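Local coordinates for cysteine S-methyltransferase NleE (Escherichia coli O157:H7, PDB 4R29), which probably transfers a methyl group from S-adenosylmethionine to a zinc-finger cysteine of host TAB2 and TAB3, which would block NF-kappa-B activation, at residues A[192-195]-A[196-200]; A[210-213]-A[214-218]. The protein carries 1 engineered substitution. One frame throughout, in Å; residues are numbered along the deposited sequence.

Both contacts are local, each within one helix, so neither closes a long loop. Going from the N terminus, interaction 1 (192-200) lies on helix 186-201, and interaction 2 (210-218) follows on helix 206-219. They come in series and neither nest nor cross. The two helices are consecutive, and the centres of the contacts are about 11 Å apart. Direct contacts join them: a salt bridge of 3.0 Å from Arg196 NH2 to Asp210 OD1, and apolar packing of Ala195 CB on Tyr212 CE2 (3.6 Å). S-adenosylmethionine touches both. The last two helices of the chain are thus tied to each other, and both line the cofactor pocket.

Interaction 1 of 2, residues A[192-195]-A[196-200]; sequences MIIA and REMGE. With SAM (S-adenosylmethionine), chain E.
A kinked turn of helix 186-201 forms this part of the S-adenosylmethionine pocket, with Ile194 and Ala195 hydrogen-bonded through their carbonyl oxygens to the N-H groups of Met198 and Gly199 one turn on. Met198 N donates to Ile194 O (2.9 Å), and Gly199 N donates to Ala195 O (2.9 Å). At the kink, Arg196 N and Glu197 N have no bond to the preceding turn. A water fills in here: it accepts from Arg196 N at 3.2 Å and donates to Met192 O and to Glu197 OE1. The Glu197 chain bends back at chi2 (81°), which brings its carboxylate to that water. The Ile194 and Met198 side chains run alongside each other, with Ile194 CD1 3.7 Å from Met198 CG. On the cofactor side, Ala195 CB is 3.5 Å from SAM O2', and Met198 CB is 3.6 Å from SAM O4'. Gly199 CA lies 3.7 Å from SAM C8, so the adenine comes close to the bare backbone. Ile194, Glu197 and Met198 pack on helix 155-181, through Ile170, Leu167 and Phe164. Ala195 and Arg196 both touch Met213 of helix 206-219.

Interaction 2 of 2, residues A[210-213]-A[214-218]; sequences DSYM and KYINN. With SAM (S-adenosylmethionine), chain E.
Four successive i to i+4 backbone bonds run through residues 210-217 of helix 206-219, from Lys214 N to Asp210 O, Tyr215 N to Ser211 O, Ile216 N to Tyr212 O (2.9 Å) and Asn217 N to Met213 O (2.8 Å). The main side-chain contact joins Tyr212 to Ile216. Tyr212 CE2 meets Ile216 CG1 at 3.5 Å, and the isoleucine comes in at a slant to the ring. Ile216 CD1 reaches on to Tyr212 OH at 3.8 Å. The Tyr215 ring is a looser neighbour. Its centroid is 5.9 Å from that of Tyr212, and the planes meet at 40°, an oblique pairing of the two rings. The Tyr212 side chain extends with CG anti to the backbone N (chi1 -177°), and this carries the ring to the cofactor. One ring face lies against the adenine of S-adenosylmethionine: SAM C4 is 3.7 Å above the plane, over the ring centre. Farther out, Tyr212 CZ packs at 3.7 Å on SAM C2' of the ribose. Lys214 NZ makes a weak hydrogen bond to Asn218 OD1 along the helix. The phenol of Tyr212 is hydrogen-bonded to Glu191, which also binds the cofactor. Ring packing at the adenine and a polar hold at the hydroxyl therefore act on one side chain, consistent with Tyr212 fixing the nucleoside in its pocket.

Interaction 1 of 2, residues A[192-195]-A[196-200]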
loop_
_atom_site.group_PDB
_atom_site.type_symbol
_atom_site.label_atom_id
_atom_site.label_comp_id
_atom_site.label_asym_id
_atom_site.label_seq_id
_atom_site.Cartn_x
_atom_site.Cartn_y
_atom_site.Cartn_z
ATOM N N MET A 192 -9.439 -17.774 -0.880
ATOM C CA MET A 192 -10.135 -18.559 0.127
ATOM C C MET A 192 -9.148 -18.854 1.256
ATOM O O MET A 192 -9.526 -18.953 2.417
ATOM C CB MET A 192 -10.711 -19.853 -0.466
ATOM C CG MET A 192 -11.458 -20.732 0.542
ATOM S SD MET A 192 -12.957 -19.966 1.266
ATOM C CE MET A 192 -14.235 -20.293 0.031
ATOM N N ILE A 193 -7.869 -18.952 0.908
ATOM C CA ILE A 193 -6.852 -19.297 1.897
ATOM C C ILE A 193 -6.505 -18.135 2.858
ATOM O O ILE A 193 -6.318 -18.344 4.066
ATOM C CB ILE A 193 -5.538 -19.774 1.218
ATOM C CG1 ILE A 193 -5.800 -20.908 0.216
ATOM C CG2 ILE A 193 -4.522 -20.159 2.257
ATOM C CD1 ILE A 193 -5.991 -22.254 0.827
ATOM N N ILE A 194 -6.417 -16.913 2.339
ATOM C CA ILE A 194 -5.915 -15.819 3.183
ATOM C C ILE A 194 -6.854 -14.626 3.383
ATOM O O ILE A 194 -6.527 -13.708 4.137
ATOM C CB ILE A 194 -4.558 -15.306 2.676
ATOM C CG1 ILE A 194 -4.615 -15.040 1.169
ATOM C CG2 ILE A 194 -3.450 -16.299 3.007
ATOM C CD1 ILE A 194 -5.139 -13.688 0.807
ATOM N N ALA A 195 -8.015 -14.634 2.733
ATOM C CA ALA A 195 -8.836 -13.426 2.667
ATOM C C ALA A 195 -9.391 -13.019 4.036
ATOM O O ALA A 195 -9.374 -11.850 4.376
ATOM C CB ALA A 195 -9.967 -13.565 1.632
ATOM N N ARG A 196 -9.877 -13.980 4.815
ATOM C CA ARG A 196 -10.421 -13.683 6.141
ATOM C C ARG A 196 -9.337 -13.124 7.048
ATOM O O ARG A 196 -9.549 -12.146 7.773
ATOM C CB ARG A 196 -11.056 -14.921 6.790
ATOM C CG ARG A 196 -11.516 -14.671 8.230
ATOM C CD ARG A 196 -12.382 -15.805 8.795
ATOM N NE ARG A 196 -13.593 -16.042 8.017
ATOM C CZ ARG A 196 -14.751 -15.402 8.180
ATOM N NH1 ARG A 196 -14.879 -14.444 9.092
ATOM N NH2 ARG A 196 -15.789 -15.711 7.414
ATOM N N GLU A 197 -8.166 -13.742 6.994
ATOM C CA GLU A 197 -7.024 -13.250 7.745
ATOM C C GLU A 197 -6.634 -11.808 7.340
ATOM O O GLU A 197 -6.355 -10.976 8.199
ATOM C CB GLU A 197 -5.850 -14.229 7.621
ATOM C CG GLU A 197 -6.142 -15.608 8.210
ATOM C CD GLU A 197 -6.949 -16.546 7.281
ATOM O OE1 GLU A 197 -7.394 -16.149 6.175
ATOM O OE2 GLU A 197 -7.124 -17.720 7.670
ATOM N N MET A 198 -6.641 -11.506 6.044
ATOM C CA MET A 198 -6.436 -10.123 5.594
ATOM C C MET A 198 -7.508 -9.173 6.108
ATOM O O MET A 198 -7.196 -8.084 6.566
ATOM C CB MET A 198 -6.461 -10.027 4.079
ATOM C CG MET A 198 -5.584 -11.001 3.378
ATOM S SD MET A 198 -4.310 -10.119 2.502
ATOM C CE MET A 198 -3.523 -9.455 3.971
ATOM N N GLY A 199 -8.774 -9.564 5.977
ATOM C CA GLY A 199 -9.866 -8.721 6.418
ATOM C C GLY A 199 -9.661 -8.286 7.861
ATOM O O GLY A 199 -9.809 -7.108 8.217
ATOM N N GLU A 200 -9.280 -9.251 8.690
ATOM C CA GLU A 200 -9.028 -9.012 10.101
ATOM C C GLU A 200 -7.911 -7.998 10.331
ATOM O O GLU A 200 -8.081 -7.045 11.085
ATOM C CB GLU A 200 -8.763 -10.341 10.812
ATOM C CG GLU A 200 -10.002 -11.238 10.785
ATOM C CD GLU A 200 -9.767 -12.642 11.324
ATOM O OE1 GLU A 200 -8.612 -13.025 11.566
ATOM O OE2 GLU A 200 -10.757 -13.375 11.499
HETATM N N SAM E . -6.588 -0.791 0.380
HETATM C CA SAM E . -7.120 -1.804 1.292
HETATM C C SAM E . -6.879 -1.431 2.751
HETATM O O SAM E . -7.578 -1.941 3.633
HETATM O OXT SAM E . -5.969 -0.642 3.062
HETATM C CB SAM E . -6.509 -3.180 1.052
HETATM C CG SAM E . -6.974 -3.865 -0.224
HETATM S SD SAM E . -6.676 -5.663 -0.241
HETATM C CE SAM E . -7.414 -5.970 -1.866
HETATM C "C5'" SAM E . -8.070 -6.209 0.775
HETATM C "C4'" SAM E . -8.026 -7.722 0.971
HETATM O "O4'" SAM E . -8.760 -8.086 2.127
HETATM C "C3'" SAM E . -8.636 -8.475 -0.207
HETATM O "O3'" SAM E . -7.651 -8.842 -1.156
HETATM C "C2'" SAM E . -9.275 -9.684 0.442
HETATM O "O2'" SAM E . -8.327 -10.710 0.392
HETATM C "C1'" SAM E . -9.469 -9.294 1.906
HETATM N N9 SAM E . -10.868 -8.990 2.265
HETATM C C8 SAM E . -11.573 -9.556 3.293
HETATM N N7 SAM E . -12.800 -9.008 3.345
HETATM C C5 SAM E . -12.889 -8.087 2.361
HETATM C C6 SAM E . -13.917 -7.240 1.974
HETATM N N6 SAM E . -15.078 -7.259 2.623
HETATM N N1 SAM E . -13.723 -6.388 0.912
HETATM C C2 SAM E . -12.509 -6.370 0.249
HETATM N N3 SAM E . -11.486 -7.212 0.639
HETATM C C4 SAM E . -11.673 -8.058 1.682
HETATM O O HOH W 1 -9.601 -17.137 4.556
#

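Interaction 2 of 2, residues A[210-213]-A[214-218]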
loop_
_atom_site.group_PDB
_atom_site.type_symbol
_atom_site.label_atom_id
_atom_site.label_comp_id
_atom_site.label_asym_id
_atom_site.label_seq_id
_atom_site.Cartn_x
_atom_site.Cartn_y
_atom_site.Cartn_z
ATOM N N ASP A 210 -17.345 -11.704 6.415
ATOM C CA ASP A 210 -18.209 -12.848 6.117
ATOM C C ASP A 210 -18.767 -12.704 4.723
ATOM O O ASP A 210 -18.724 -13.625 3.916
ATOM C CB ASP A 210 -19.384 -12.938 7.080
ATOM C CG ASP A 210 -18.975 -13.367 8.458
ATOM O OD1 ASP A 210 -17.903 -13.983 8.606
ATOM O OD2 ASP A 210 -19.740 -13.087 9.401
ATOM N N SER A 211 -19.303 -11.534 4.441
ATOM C CA SER A 211 -19.893 -11.298 3.147
ATOM C C SER A 211 -18.866 -11.499 2.012
ATOM O O SER A 211 -19.218 -11.965 0.931
ATOM C CB SER A 211 -20.532 -9.911 3.123
ATOM O OG SER A 211 -20.898 -9.551 1.811
ATOM N N TYR A 212 -17.597 -11.174 2.261
ATOM C CA TYR A 212 -16.575 -11.370 1.229
ATOM C C TYR A 212 -16.228 -12.857 1.049
ATOM O O TYR A 212 -16.032 -13.316 -0.067
ATOM C CB TYR A 212 -15.319 -10.540 1.515
ATOM C CG TYR A 212 -14.242 -10.639 0.454
ATOM C CD1 TYR A 212 -14.225 -9.786 -0.642
ATOM C CD2 TYR A 212 -13.239 -11.585 0.551
ATOM C CE1 TYR A 212 -13.222 -9.873 -1.612
ATOM C CE2 TYR A 212 -12.238 -11.677 -0.399
ATOM C CZ TYR A 212 -12.233 -10.821 -1.470
ATOM O OH TYR A 212 -11.234 -10.938 -2.404
ATOM N N MET A 213 -16.168 -13.601 2.149
ATOM C CA MET A 213 -15.913 -15.031 2.083
ATOM C C MET A 213 -17.042 -15.731 1.339
ATOM O O MET A 213 -16.792 -16.659 0.588
ATOM C CB MET A 213 -15.736 -15.635 3.480
ATOM C CG MET A 213 -14.542 -15.079 4.257
ATOM S SD MET A 213 -13.067 -14.893 3.227
ATOM C CE MET A 213 -12.556 -16.609 3.016
ATOM N N LYS A 214 -18.279 -15.274 1.525
ATOM C CA LYS A 214 -19.403 -15.839 0.771
ATOM C C LYS A 214 -19.309 -15.554 -0.731
ATOM O O LYS A 214 -19.602 -16.431 -1.550
ATOM C CB LYS A 214 -20.760 -15.395 1.324
ATOM C CG LYS A 214 -21.917 -15.693 0.368
ATOM C CD LYS A 214 -23.035 -16.540 1.009
ATOM C CE LYS A 214 -22.686 -18.047 1.141
ATOM N NZ LYS A 214 -22.779 -18.844 -0.130
ATOM N N TYR A 215 -18.892 -14.339 -1.089
ATOM C CA TYR A 215 -18.597 -14.010 -2.481
ATOM C C TYR A 215 -17.486 -14.907 -3.085
ATOM O O TYR A 215 -17.626 -15.418 -4.205
ATOM C CB TYR A 215 -18.228 -12.532 -2.598
ATOM C CG TYR A 215 -17.494 -12.170 -3.872
ATOM C CD1 TYR A 215 -18.184 -11.838 -5.048
ATOM C CD2 TYR A 215 -16.111 -12.154 -3.899
ATOM C CE1 TYR A 215 -17.487 -11.513 -6.216
ATOM C CE2 TYR A 215 -15.410 -11.838 -5.048
ATOM C CZ TYR A 215 -16.088 -11.521 -6.196
ATOM O OH TYR A 215 -15.329 -11.210 -7.306
ATOM N N ILE A 216 -16.386 -15.097 -2.350
ATOM C CA ILE A 216 -15.316 -16.003 -2.791
ATOM C C ILE A 216 -15.849 -17.443 -2.915
ATOM O O ILE A 216 -15.591 -18.144 -3.901
ATOM C CB ILE A 216 -14.116 -15.993 -1.807
ATOM C CG1 ILE A 216 -13.393 -14.636 -1.828
ATOM C CG2 ILE A 216 -13.149 -17.170 -2.093
ATOM C CD1 ILE A 216 -12.996 -14.149 -3.248
ATOM N N ASN A 217 -16.594 -17.877 -1.901
ATOM C CA ASN A 217 -17.167 -19.210 -1.916
ATOM C C ASN A 217 -18.018 -19.445 -3.164
ATOM O O ASN A 217 -17.883 -20.462 -3.829
ATOM C CB ASN A 217 -17.978 -19.477 -0.651
ATOM C CG ASN A 217 -18.631 -20.853 -0.663
ATOM O OD1 ASN A 217 -17.955 -21.883 -0.609
ATOM N ND2 ASN A 217 -19.957 -20.873 -0.757
ATOM N N ASN A 218 -18.878 -18.492 -3.484
ATOM C CA ASN A 218 -19.687 -18.591 -4.689
ATOM C C ASN A 218 -18.873 -18.767 -5.958
ATOM O O ASN A 218 -19.179 -19.622 -6.777
ATOM C CB ASN A 218 -20.620 -17.396 -4.802
ATOM C CG ASN A 218 -21.776 -17.499 -3.839
ATOM O OD1 ASN A 218 -22.043 -18.581 -3.310
ATOM N ND2 ASN A 218 -22.463 -16.380 -3.588
HETATM N N SAM E . -6.588 -0.791 0.380
HETATM C CA SAM E . -7.120 -1.804 1.292
HETATM C C SAM E . -6.879 -1.431 2.751
HETATM O O SAM E . -7.578 -1.941 3.633
HETATM O OXT SAM E . -5.969 -0.642 3.062
HETATM C CB SAM E . -6.509 -3.180 1.052
HETATM C CG SAM E . -6.974 -3.865 -0.224
HETATM S SD SAM E . -6.676 -5.663 -0.241
HETATM C CE SAM E . -7.414 -5.970 -1.866
HETATM C "C5'" SAM E . -8.070 -6.209 0.775
HETATM C "C4'" SAM E . -8.026 -7.722 0.971
HETATM O "O4'" SAM E . -8.760 -8.086 2.127
HETATM C "C3'" SAM E . -8.636 -8.475 -0.207
HETATM O "O3'" SAM E . -7.651 -8.842 -1.156
HETATM C "C2'" SAM E . -9.275 -9.684 0.442
HETATM O "O2'" SAM E . -8.327 -10.710 0.392
HETATM C "C1'" SAM E . -9.469 -9.294 1.906
HETATM N N9 SAM E . -10.868 -8.990 2.265
HETATM C C8 SAM E . -11.573 -9.556 3.293
HETATM N N7 SAM E . -12.800 -9.008 3.345
HETATM C C5 SAM E . -12.889 -8.087 2.361
HETATM C C6 SAM E . -13.917 -7.240 1.974
HETATM N N6 SAM E . -15.078 -7.259 2.623
HETATM N N1 SAM E . -13.723 -6.388 0.912
HETATM C C2 SAM E . -12.509 -6.370 0.249
HETATM N N3 SAM E . -11.486 -7.212 0.639
HETATM C C4 SAM E . -11.673 -8.058 1.682
#